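Local coordinates for protein ricin B-related lectin (Polyporus squamosus, PDB 5MUA) that binds beta-D-galactose through a ricin-type beta-trefoil lectin module and carries, in the same chain, a calcium-binding, papain-like protease domain that takes up the inhibitor E-64, at residues His76-Gly81 with Thr113-Thr118; Gly91-Lys96 with Lys109-Gly114; Tyr70-Gly75 with Ala83-Arg88. One frame throughout, in Å; residues are numbered along the deposited sequence. Where two conformers were deposited one is given.

Interaction 1 of 3, residues His76-Gly81 with Thr113-Thr118. With GAL (beta-D-galactopyranose), chain J.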
loop_
_atom_site.group_PDB
_atom_site.type_symbol
_atom_site.label_atom_id
_atom_site.label_comp_id
_atom_site.label_asym_id
_atom_site.label_seq_id
_atom_site.Cartn_x
_atom_site.Cartn_y
_atom_site.Cartn_z
ATOM N N HIS B 76 -26.672 -22.242 -26.701
ATOM C CA HIS B 76 -26.605 -21.580 -27.984
ATOM C C HIS B 76 -28.002 -21.490 -28.650
ATOM O O HIS B 76 -28.069 -21.333 -29.861
ATOM C CB HIS B 76 -25.644 -22.295 -28.976
ATOM C CG HIS B 76 -24.329 -22.680 -28.380
ATOM N ND1 HIS B 76 -23.164 -22.032 -28.713
ATOM C CD2 HIS B 76 -23.987 -23.693 -27.560
ATOM C CE1 HIS B 76 -22.168 -22.582 -28.042
ATOM N NE2 HIS B 76 -22.656 -23.564 -27.309
ATOM N N ALA B 77 -29.074 -21.641 -27.871
ATOM C CA ALA B 77 -30.411 -21.808 -28.472
ATOM C C ALA B 77 -31.050 -20.432 -28.861
ATOM O O ALA B 77 -31.075 -19.423 -28.081
ATOM C CB ALA B 77 -31.307 -22.587 -27.519
ATOM N N ALA B 78 -31.581 -20.429 -30.073
ATOM C CA ALA B 78 -32.254 -19.267 -30.641
ATOM C C ALA B 78 -33.715 -19.228 -30.209
ATOM O O ALA B 78 -34.423 -18.238 -30.431
ATOM C CB ALA B 78 -32.173 -19.331 -32.183
ATOM N N THR B 79 -34.163 -20.301 -29.603
ATOM C CA THR B 79 -35.555 -20.412 -29.217
ATOM C C THR B 79 -35.952 -19.334 -28.242
ATOM O O THR B 79 -35.183 -18.940 -27.355
ATOM C CB THR B 79 -35.934 -21.834 -28.754
ATOM O OG1 THR B 79 -37.347 -22.056 -28.795
ATOM C CG2 THR B 79 -35.394 -22.172 -27.424
ATOM N N ASP B 80 -37.174 -18.825 -28.426
ATOM C CA ASP B 80 -37.667 -17.812 -27.500
ATOM C C ASP B 80 -37.733 -18.358 -26.080
ATOM O O ASP B 80 -38.211 -19.476 -25.826
ATOM C CB ASP B 80 -39.050 -17.348 -27.940
ATOM C CG ASP B 80 -39.010 -16.549 -29.175
ATOM O OD1 ASP B 80 -38.000 -15.966 -29.560
ATOM O OD2 ASP B 80 -40.092 -16.507 -29.841
ATOM N N GLY B 81 -37.267 -17.532 -25.130
ATOM C CA GLY B 81 -37.340 -17.833 -23.706
ATOM C C GLY B 81 -36.171 -18.640 -23.176
ATOM O O GLY B 81 -36.245 -19.094 -22.030
ATOM N N THR B 113 -27.157 -16.235 -32.327
ATOM C CA THR B 113 -28.553 -16.460 -32.691
ATOM C C THR B 113 -29.289 -15.335 -33.319
ATOM O O THR B 113 -30.307 -15.574 -33.939
ATOM C CB THR B 113 -29.345 -16.903 -31.473
ATOM O OG1 THR B 113 -29.394 -15.832 -30.537
ATOM C CG2 THR B 113 -28.770 -18.138 -30.847
ATOM N N GLY B 114 -28.801 -14.099 -33.216
ATOM C CA GLY B 114 -29.610 -12.955 -33.561
ATOM C C GLY B 114 -30.756 -12.703 -32.619
ATOM O O GLY B 114 -31.580 -11.830 -32.922
ATOM N N THR B 115 -30.892 -13.460 -31.515
ATOM C CA THR B 115 -31.936 -13.148 -30.521
ATOM C C THR B 115 -31.416 -12.191 -29.478
ATOM O O THR B 115 -30.193 -11.996 -29.320
ATOM C CB THR B 115 -32.524 -14.397 -29.867
ATOM O OG1 THR B 115 -31.514 -15.115 -29.179
ATOM C CG2 THR B 115 -33.127 -15.340 -30.931
ATOM N N PHE B 116 -32.339 -11.541 -28.795
ATOM C CA PHE B 116 -32.014 -10.380 -27.953
ATOM C C PHE B 116 -32.206 -10.666 -26.489
ATOM O O PHE B 116 -33.124 -11.389 -26.086
ATOM C CB PHE B 116 -32.892 -9.184 -28.334
ATOM C CG PHE B 116 -32.657 -8.698 -29.725
ATOM C CD1 PHE B 116 -31.678 -7.810 -29.996
ATOM C CD2 PHE B 116 -33.434 -9.170 -30.782
ATOM C CE1 PHE B 116 -31.441 -7.351 -31.299
ATOM C CE2 PHE B 116 -33.193 -8.728 -32.094
ATOM C CZ PHE B 116 -32.224 -7.793 -32.339
ATOM N N VAL B 117 -31.363 -10.049 -25.665
ATOM C CA VAL B 117 -31.570 -10.126 -24.240
ATOM C C VAL B 117 -32.903 -9.388 -23.913
ATOM O O VAL B 117 -33.071 -8.202 -24.286
ATOM C CB VAL B 117 -30.423 -9.390 -23.480
ATOM C CG1 VAL B 117 -30.671 -9.353 -21.981
ATOM C CG2 VAL B 117 -29.079 -9.988 -23.781
ATOM N N THR B 118 -33.767 -10.062 -23.180
ATOM C CA THR B 118 -35.147 -9.674 -23.008
ATOM C C THR B 118 -35.576 -9.809 -21.590
ATOM O O THR B 118 -35.288 -10.773 -20.971
ATOM C CB THR B 118 -36.033 -10.551 -23.921
ATOM O OG1 THR B 118 -35.536 -10.499 -25.287
ATOM C CG2 THR B 118 -37.499 -10.179 -23.829
HETATM C C1 GAL J . -23.593 -25.350 -23.642
HETATM C C2 GAL J . -22.905 -24.070 -24.114
HETATM C C3 GAL J . -22.435 -23.165 -22.994
HETATM C C4 GAL J . -23.588 -22.970 -21.998
HETATM C C5 GAL J . -24.189 -24.339 -21.581
HETATM C C6 GAL J . -25.420 -24.227 -20.707
HETATM O O1 GAL J . -24.170 -25.907 -24.786
HETATM O O2 GAL J . -21.758 -24.445 -24.897
HETATM O O3 GAL J . -21.958 -21.941 -23.611
HETATM O O4 GAL J . -24.579 -22.160 -22.684
HETATM O O5 GAL J . -24.611 -25.086 -22.734
HETATM O O6 GAL J . -25.794 -25.531 -20.297
HETATM O O HOH W 1 -32.710 -17.244 -27.661
#
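Ala-78 and Thr-113 make the apolar contact between the loop 76-81 and the turn that leads into strand 116-120. Their CB atoms are 3.8 Å apart, and CG2 of Thr-113 lies 3.7 Å from CA of Ala-78.

Two further methyls pack on peptide oxygens. CG2 of Thr-113 is 3.4 Å from O of His-76, and CG2 of Thr-115 is 3.2 Å from O of Ala-78, so two threonine methyls lie against the loop backbone. In each threonine OG1 sits between the backbone N and the carbonyl carbon (chi1 66° and 61°), which turns CG2 anti to the carbonyl carbon, toward the loop.

The polar part is mediated by water. One molecule donates to O of Ala-77 and O of Thr-79 and accepts from OG1 of Thr-115 at 2.9 Å. That hydroxyl in turn accepts from OG1 of Thr-113, at 2.6 Å between the two oxygens.

Sugar binding occurs at the other end of the loop. NE2 of His-76 shares a 2.7 Å hydrogen bond with O2 of galactose, near the plane of the imidazole at its edge; CE1 of His-76 also touches Asn-94.

The chemistry implies a solvent-mediated link: water joins two loop carbonyls to a hydrogen-bonded pair of hydroxyls.

Interaction 2 of 3, residues Gly91-Lys96 with Lys109-Gly114; sequences GGDNQK and KSKETG. With GAL (beta-D-galactopyranose), chain J.
Lys-111 passes its CD, CE and NZ across the carboxylate of Asp-93, the two side chains crossing at an oblique angle, with CD 3.4 Å from OD1. Lys-111 is extended from CG outward, with CG anti to its backbone N (chi1 -179°), and its NZ forms a salt bridge of 3.0 Å to OD1 of Asp-93. NZ meets OD1 from above the carboxylate plane, 42° out of it. NZ makes a further salt bridge with OE2 of Glu-56, its strongest polar partner, and a water joins it to OD2 of Asp-93. Lys-96 runs beside Lys-111 in the same direction, CD to CD 3.9 Å, while the two ammonium nitrogens stay 5.3 Å apart.

In the conformer given, Glu-112 is bent at chi2 and a water relays its OE2 to N of Asn-94. Between the backbones, Lys-111 N donates to Lys-96 O at 2.9 Å and 175°, whereas the bond from Glu-112 N to Asp-93 O is weak.

Asn-94 turns to the sugar, its ND2 donating to O3 of galactose at 2.9 Å in a nearly straight bond. The same nitrogen also binds O of Leu-73. This sugar-binding asparagine sits in a 3-10 turn, 93-95, that leads through Gln-95 and Lys-96 to Trp-97, the Q-x-W motif of ricin-type beta-trefoils.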
loop_
_atom_site.group_PDB
_atom_site.type_symbol
_atom_site.label_atom_id
_atom_site.label_comp_id
_atom_site.label_asym_id
_atom_site.label_seq_id
_atom_site.Cartn_x
_atom_site.Cartn_y
_atom_site.Cartn_z
ATOM N N GLY B 91 -15.093 -18.840 -25.514
ATOM C CA GLY B 91 -14.825 -18.330 -26.835
ATOM C C GLY B 91 -15.996 -18.532 -27.817
ATOM O O GLY B 91 -15.873 -18.175 -28.964
ATOM N N GLY B 92 -17.131 -19.074 -27.377
ATOM C CA GLY B 92 -18.247 -19.359 -28.288
ATOM C C GLY B 92 -18.984 -18.074 -28.666
ATOM O O GLY B 92 -18.978 -17.062 -27.939
ATOM N N ASP B 93 -19.701 -18.136 -29.774
ATOM C CA ASP B 93 -20.429 -16.991 -30.259
ATOM C C ASP B 93 -21.692 -16.688 -29.400
ATOM O O ASP B 93 -22.273 -15.570 -29.501
ATOM C CB ASP B 93 -20.799 -17.201 -31.695
ATOM C CG ASP B 93 -19.643 -16.883 -32.626
ATOM O OD1 ASP B 93 -18.665 -16.234 -32.208
ATOM O OD2 ASP B 93 -19.782 -17.240 -33.782
ATOM N N ASN B 94 -22.091 -17.666 -28.593
ATOM C CA ASN B 94 -23.200 -17.464 -27.625
ATOM C C ASN B 94 -22.726 -16.763 -26.355
ATOM O O ASN B 94 -23.477 -16.641 -25.395
ATOM C CB ASN B 94 -23.889 -18.777 -27.253
ATOM C CG ASN B 94 -22.991 -19.697 -26.395
ATOM O OD1 ASN B 94 -21.782 -19.809 -26.651
ATOM N ND2 ASN B 94 -23.574 -20.329 -25.393
ATOM N N GLN B 95 -21.475 -16.364 -26.283
ATOM C CA GLN B 95 -20.983 -15.375 -25.267
ATOM C C GLN B 95 -20.550 -14.037 -25.870
ATOM O O GLN B 95 -19.903 -13.215 -25.198
ATOM C CB GLN B 95 -19.809 -15.975 -24.444
ATOM C CG GLN B 95 -20.240 -17.276 -23.767
ATOM C CD GLN B 95 -19.173 -17.867 -22.905
ATOM O OE1 GLN B 95 -17.986 -17.436 -22.964
ATOM N NE2 GLN B 95 -19.586 -18.769 -22.004
ATOM N N LYS B 96 -20.815 -13.831 -27.161
ATOM C CA LYS B 96 -20.525 -12.602 -27.818
ATOM C C LYS B 96 -21.829 -11.900 -28.115
ATOM O O LYS B 96 -22.823 -12.549 -28.527
ATOM C CB LYS B 96 -19.796 -12.848 -29.130
ATOM C CG LYS B 96 -18.365 -13.371 -28.910
ATOM C CD LYS B 96 -17.684 -13.620 -30.264
ATOM C CE LYS B 96 -16.175 -13.750 -30.171
ATOM N NZ LYS B 96 -15.777 -14.992 -29.516
ATOM N N LYS B 109 -27.726 -8.155 -28.598
ATOM C CA LYS B 109 -28.090 -9.259 -29.461
ATOM C C LYS B 109 -27.007 -10.303 -29.457
ATOM O O LYS B 109 -25.824 -9.958 -29.592
ATOM C CB LYS B 109 -28.252 -8.749 -30.881
ATOM C CG LYS B 109 -28.714 -9.831 -31.886
ATOM C CD LYS B 109 -28.917 -9.230 -33.228
ATOM C CE LYS B 109 -27.617 -8.885 -33.825
ATOM N NZ LYS B 109 -27.693 -8.607 -35.290
ATOM N N SER B 110 -27.420 -11.559 -29.291
ATOM C CA SER B 110 -26.463 -12.713 -29.353
ATOM C C SER B 110 -25.884 -12.854 -30.762
ATOM O O SER B 110 -26.648 -12.898 -31.758
ATOM C CB SER B 110 -27.142 -13.985 -28.954
ATOM O OG SER B 110 -26.315 -15.094 -29.316
ATOM N N LYS B 111 -24.560 -12.882 -30.867
ATOM C CA LYS B 111 -23.911 -13.014 -32.192
ATOM C C LYS B 111 -24.323 -14.360 -32.758
ATOM O O LYS B 111 -24.510 -14.484 -33.965
ATOM C CB LYS B 111 -22.382 -13.008 -32.065
ATOM C CG LYS B 111 -21.679 -13.117 -33.424
ATOM C CD LYS B 111 -20.225 -13.349 -33.267
ATOM C CE LYS B 111 -19.469 -13.623 -34.597
ATOM N NZ LYS B 111 -18.108 -14.042 -34.125
ATOM N N GLU B 112 -24.471 -15.366 -31.917
ATOM C CA GLU B 112 -24.784 -16.692 -32.436
ATOM C C GLU B 112 -26.163 -16.751 -33.051
ATOM O O GLU B 112 -26.302 -17.212 -34.194
ATOM C CB GLU B 112 -24.672 -17.726 -31.361
ATOM C CG GLU B 112 -25.293 -19.117 -31.420
ATOM C CD GLU B 112 -24.447 -20.071 -32.182
ATOM O OE1 GLU B 112 -24.984 -21.114 -32.562
ATOM O OE2 GLU B 112 -23.250 -19.775 -32.338
ATOM N N THR B 113 -27.157 -16.235 -32.327
ATOM C CA THR B 113 -28.553 -16.460 -32.691
ATOM C C THR B 113 -29.289 -15.335 -33.319
ATOM O O THR B 113 -30.307 -15.574 -33.939
ATOM C CB THR B 113 -29.345 -16.903 -31.473
ATOM O OG1 THR B 113 -29.394 -15.832 -30.537
ATOM C CG2 THR B 113 -28.770 -18.138 -30.847
ATOM N N GLY B 114 -28.801 -14.099 -33.216
ATOM C CA GLY B 114 -29.610 -12.955 -33.561
ATOM C C GLY B 114 -30.756 -12.703 -32.619
ATOM O O GLY B 114 -31.580 -11.830 -32.922
HETATM C C1 GAL J . -23.593 -25.350 -23.642
HETATM C C2 GAL J . -22.905 -24.070 -24.114
HETATM C C3 GAL J . -22.435 -23.165 -22.994
HETATM C C4 GAL J . -23.588 -22.970 -21.998
HETATM C C5 GAL J . -24.189 -24.339 -21.581
HETATM C C6 GAL J . -25.420 -24.227 -20.707
HETATM O O1 GAL J . -24.170 -25.907 -24.786
HETATM O O2 GAL J . -21.758 -24.445 -24.897
HETATM O O3 GAL J . -21.958 -21.941 -23.611
HETATM O O4 GAL J . -24.579 -22.160 -22.684
HETATM O O5 GAL J . -24.611 -25.086 -22.734
HETATM O O6 GAL J . -25.794 -25.531 -20.297
HETATM O O HOH W 2 -17.575 -16.958 -35.186
HETATM O O HOH W 3 -21.766 -20.222 -29.966
HETATM O O HOH W 4 -24.412 -14.454 -27.381
#

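Interaction 3 of 3, residues Tyr70-Gly75 with Ala83-Arg88. With GAL (beta-D-galactopyranose), chain J.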
loop_
_atom_site.group_PDB
_atom_site.type_symbol
_atom_site.label_atom_id
_atom_site.label_comp_id
_atom_site.label_asym_id
_atom_site.label_seq_id
_atom_site.Cartn_x
_atom_site.Cartn_y
_atom_site.Cartn_z
ATOM N N TYR B 70 -19.208 -15.224 -17.651
ATOM C CA TYR B 70 -19.611 -14.533 -18.868
ATOM C C TYR B 70 -21.108 -14.704 -19.129
ATOM O O TYR B 70 -21.642 -15.809 -19.065
ATOM C CB TYR B 70 -18.816 -15.075 -20.065
ATOM C CG TYR B 70 -17.359 -14.614 -20.012
ATOM C CD1 TYR B 70 -16.440 -15.193 -19.131
ATOM C CD2 TYR B 70 -16.915 -13.541 -20.796
ATOM C CE1 TYR B 70 -15.149 -14.738 -19.036
ATOM C CE2 TYR B 70 -15.594 -13.142 -20.782
ATOM C CZ TYR B 70 -14.720 -13.729 -19.884
ATOM O OH TYR B 70 -13.470 -13.245 -19.797
ATOM N N MET B 71 -21.745 -13.616 -19.506
ATOM C CA MET B 71 -23.174 -13.635 -19.948
ATOM C C MET B 71 -23.245 -14.546 -21.179
ATOM O O MET B 71 -22.487 -14.382 -22.155
ATOM C CB MET B 71 -23.643 -12.282 -20.292
ATOM C CG MET B 71 -25.129 -12.218 -20.590
ATOM S SD MET B 71 -25.616 -10.487 -21.067
ATOM C CE MET B 71 -25.875 -9.666 -19.492
ATOM N N ASP B 72 -24.125 -15.535 -21.111
ATOM C CA ASP B 72 -24.083 -16.658 -22.043
ATOM C C ASP B 72 -25.552 -17.038 -22.367
ATOM O O ASP B 72 -26.414 -17.099 -21.479
ATOM C CB ASP B 72 -23.283 -17.784 -21.330
ATOM C CG ASP B 72 -23.342 -19.190 -22.046
ATOM O OD1 ASP B 72 -24.471 -19.737 -22.239
ATOM O OD2 ASP B 72 -22.237 -19.757 -22.225
ATOM N N LEU B 73 -25.820 -17.267 -23.653
ATOM C CA LEU B 73 -27.156 -17.678 -24.082
ATOM C C LEU B 73 -27.167 -19.234 -24.027
ATOM O O LEU B 73 -26.444 -19.904 -24.803
ATOM C CB LEU B 73 -27.448 -17.167 -25.486
ATOM C CG LEU B 73 -28.841 -17.513 -26.001
ATOM C CD1 LEU B 73 -29.974 -16.899 -25.158
ATOM C CD2 LEU B 73 -28.952 -16.931 -27.380
ATOM N N ALA B 74 -27.886 -19.770 -23.056
ATOM C CA ALA B 74 -27.813 -21.176 -22.674
ATOM C C ALA B 74 -27.997 -22.100 -23.834
ATOM O O ALA B 74 -28.959 -21.986 -24.637
ATOM C CB ALA B 74 -28.858 -21.510 -21.563
ATOM N N GLY B 75 -27.039 -22.979 -24.019
ATOM C CA GLY B 75 -27.147 -23.990 -25.051
ATOM C C GLY B 75 -27.108 -23.477 -26.496
ATOM O O GLY B 75 -27.411 -24.234 -27.456
ATOM N N ALA B 83 -32.742 -19.337 -21.465
ATOM C CA ALA B 83 -32.160 -18.674 -20.281
ATOM C C ALA B 83 -30.890 -17.965 -20.695
ATOM O O ALA B 83 -30.089 -18.501 -21.498
ATOM C CB ALA B 83 -31.803 -19.698 -19.205
ATOM N N ILE B 84 -30.675 -16.836 -20.046
ATOM C CA ILE B 84 -29.415 -16.086 -20.125
ATOM C C ILE B 84 -28.725 -16.377 -18.770
ATOM O O ILE B 84 -29.302 -16.107 -17.737
ATOM C CB ILE B 84 -29.599 -14.556 -20.266
ATOM C CG1 ILE B 84 -30.425 -14.163 -21.497
ATOM C CG2 ILE B 84 -28.230 -13.857 -20.265
ATOM C CD1 ILE B 84 -29.794 -14.501 -22.819
ATOM N N ILE B 85 -27.503 -16.898 -18.808
ATOM C CA ILE B 85 -26.805 -17.396 -17.632
ATOM C C ILE B 85 -25.419 -16.765 -17.577
ATOM O O ILE B 85 -24.967 -16.118 -18.539
ATOM C CB ILE B 85 -26.707 -18.946 -17.690
ATOM C CG1 ILE B 85 -25.878 -19.430 -18.889
ATOM C CG2 ILE B 85 -28.109 -19.561 -17.713
ATOM C CD1 ILE B 85 -25.662 -20.932 -19.015
ATOM N N GLY B 86 -24.712 -17.039 -16.479
ATOM C CA GLY B 86 -23.304 -16.774 -16.370
ATOM C C GLY B 86 -22.528 -18.082 -16.512
ATOM O O GLY B 86 -22.894 -19.070 -15.904
ATOM N N TYR B 87 -21.553 -18.136 -17.403
ATOM C CA TYR B 87 -20.852 -19.393 -17.690
ATOM C C TYR B 87 -19.343 -19.071 -17.776
ATOM O O TYR B 87 -18.951 -17.940 -18.087
ATOM C CB TYR B 87 -21.354 -19.956 -18.996
ATOM C CG TYR B 87 -21.209 -21.436 -19.178
ATOM C CD1 TYR B 87 -22.062 -22.348 -18.521
ATOM C CD2 TYR B 87 -20.252 -21.950 -20.018
ATOM C CE1 TYR B 87 -21.918 -23.709 -18.669
ATOM C CE2 TYR B 87 -20.109 -23.321 -20.163
ATOM C CZ TYR B 87 -20.983 -24.180 -19.504
ATOM O OH TYR B 87 -20.865 -25.530 -19.695
ATOM N N ARG B 88 -18.531 -20.085 -17.579
ATOM C CA ARG B 88 -17.093 -19.971 -17.806
ATOM C C ARG B 88 -16.825 -19.576 -19.243
ATOM O O ARG B 88 -17.622 -19.909 -20.155
ATOM C CB ARG B 88 -16.390 -21.287 -17.483
ATOM C CG ARG B 88 -16.699 -22.396 -18.476
ATOM C CD ARG B 88 -16.122 -23.774 -18.079
ATOM N NE ARG B 88 -16.523 -24.755 -19.077
ATOM C CZ ARG B 88 -16.017 -24.890 -20.304
ATOM N NH1 ARG B 88 -14.995 -24.163 -20.727
ATOM N NH2 ARG B 88 -16.526 -25.812 -21.123
HETATM C C1 GAL J . -23.593 -25.350 -23.642
HETATM C C2 GAL J . -22.905 -24.070 -24.114
HETATM C C3 GAL J . -22.435 -23.165 -22.994
HETATM C C4 GAL J . -23.588 -22.970 -21.998
HETATM C C5 GAL J . -24.189 -24.339 -21.581
HETATM C C6 GAL J . -25.420 -24.227 -20.707
HETATM O O1 GAL J . -24.170 -25.907 -24.786
HETATM O O2 GAL J . -21.758 -24.445 -24.897
HETATM O O3 GAL J . -21.958 -21.941 -23.611
HETATM O O4 GAL J . -24.579 -22.160 -22.684
HETATM O O5 GAL J . -24.611 -25.086 -22.734
HETATM O O6 GAL J . -25.794 -25.531 -20.297
#
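Asp-72 and Ile-85 form a hydrogen-bonded pair at the middle of an antiparallel hairpin, with N of Asp-72 donating to O of Ile-85 at 2.8 Å. The return bond, from N of Ile-85 to O of Asp-72, is straight at 171° and lies in the carbonyl plane. Tyr-70 with Tyr-87 makes a second such pair, and Ala-74 N donates to Ala-83 O next to the connecting loop.

Packing is tight on the face that carries Met-71, Leu-73 and Ile-84, all three of them buried. In the conformers given, the methyl CD1 of Leu-73 is 3.4 Å from CD1 of Ile-84, and CG of Met-71 meets CG2 of Ile-84 at 3.5 Å. Both side chains reach Ile-84 at a slant.

The other face is more open: Asp-72 and Ile-85 are buried, but Tyr-70 and Tyr-87 are partly exposed, and galactose completes this side. Tyr-87 lays one ring face against the sugar, C4 standing 3.6 Å above the ring centre, the geometry of CH-pi stacking. The carboxylate of Asp-72 runs beside that ring, their planes 45° apart. It accepts from O4 at OD1 over a very short 2.5 Å and from O3 at OD2. Gly-75 N donates to O4, and CD1 of Ile-85 touches C6. Gln-95 also binds OD2 of Asp-72, which should help fix the carboxylate's rotation. Beside the loop, CB of Ala-74 and CB of Ala-83 are 4.2 Å apart.

Strand 82-87 continues the sheet to 129-133. On the buried face Leu-73 and Ile-84 rest on Trp-97 of strand 97-100, while Met-71 touches Val-62 of strand 59-64.

Along the chain, interaction 3 closes before interaction 2 opens, whereas the segments of interaction 1 alternate with those of interaction 3. Their centres lie 9 to 11 Å apart, all on the same side of the chain's centre, and each touches the same galactose. Interactions 1 and 2 share Thr-113 and Gly-114, in the turn between strands 107-110 and 116-120. Interactions 1 and 3 reach one four-stranded antiparallel sheet, in which 70-73 and 116-120 are outermost. CD2 of Leu-73 packs against the hydroxyl of Thr-113. The hairpin 70-73/82-87, its connecting loop and the 3-10 turn 93-95 together form one galactose site in the lectin module.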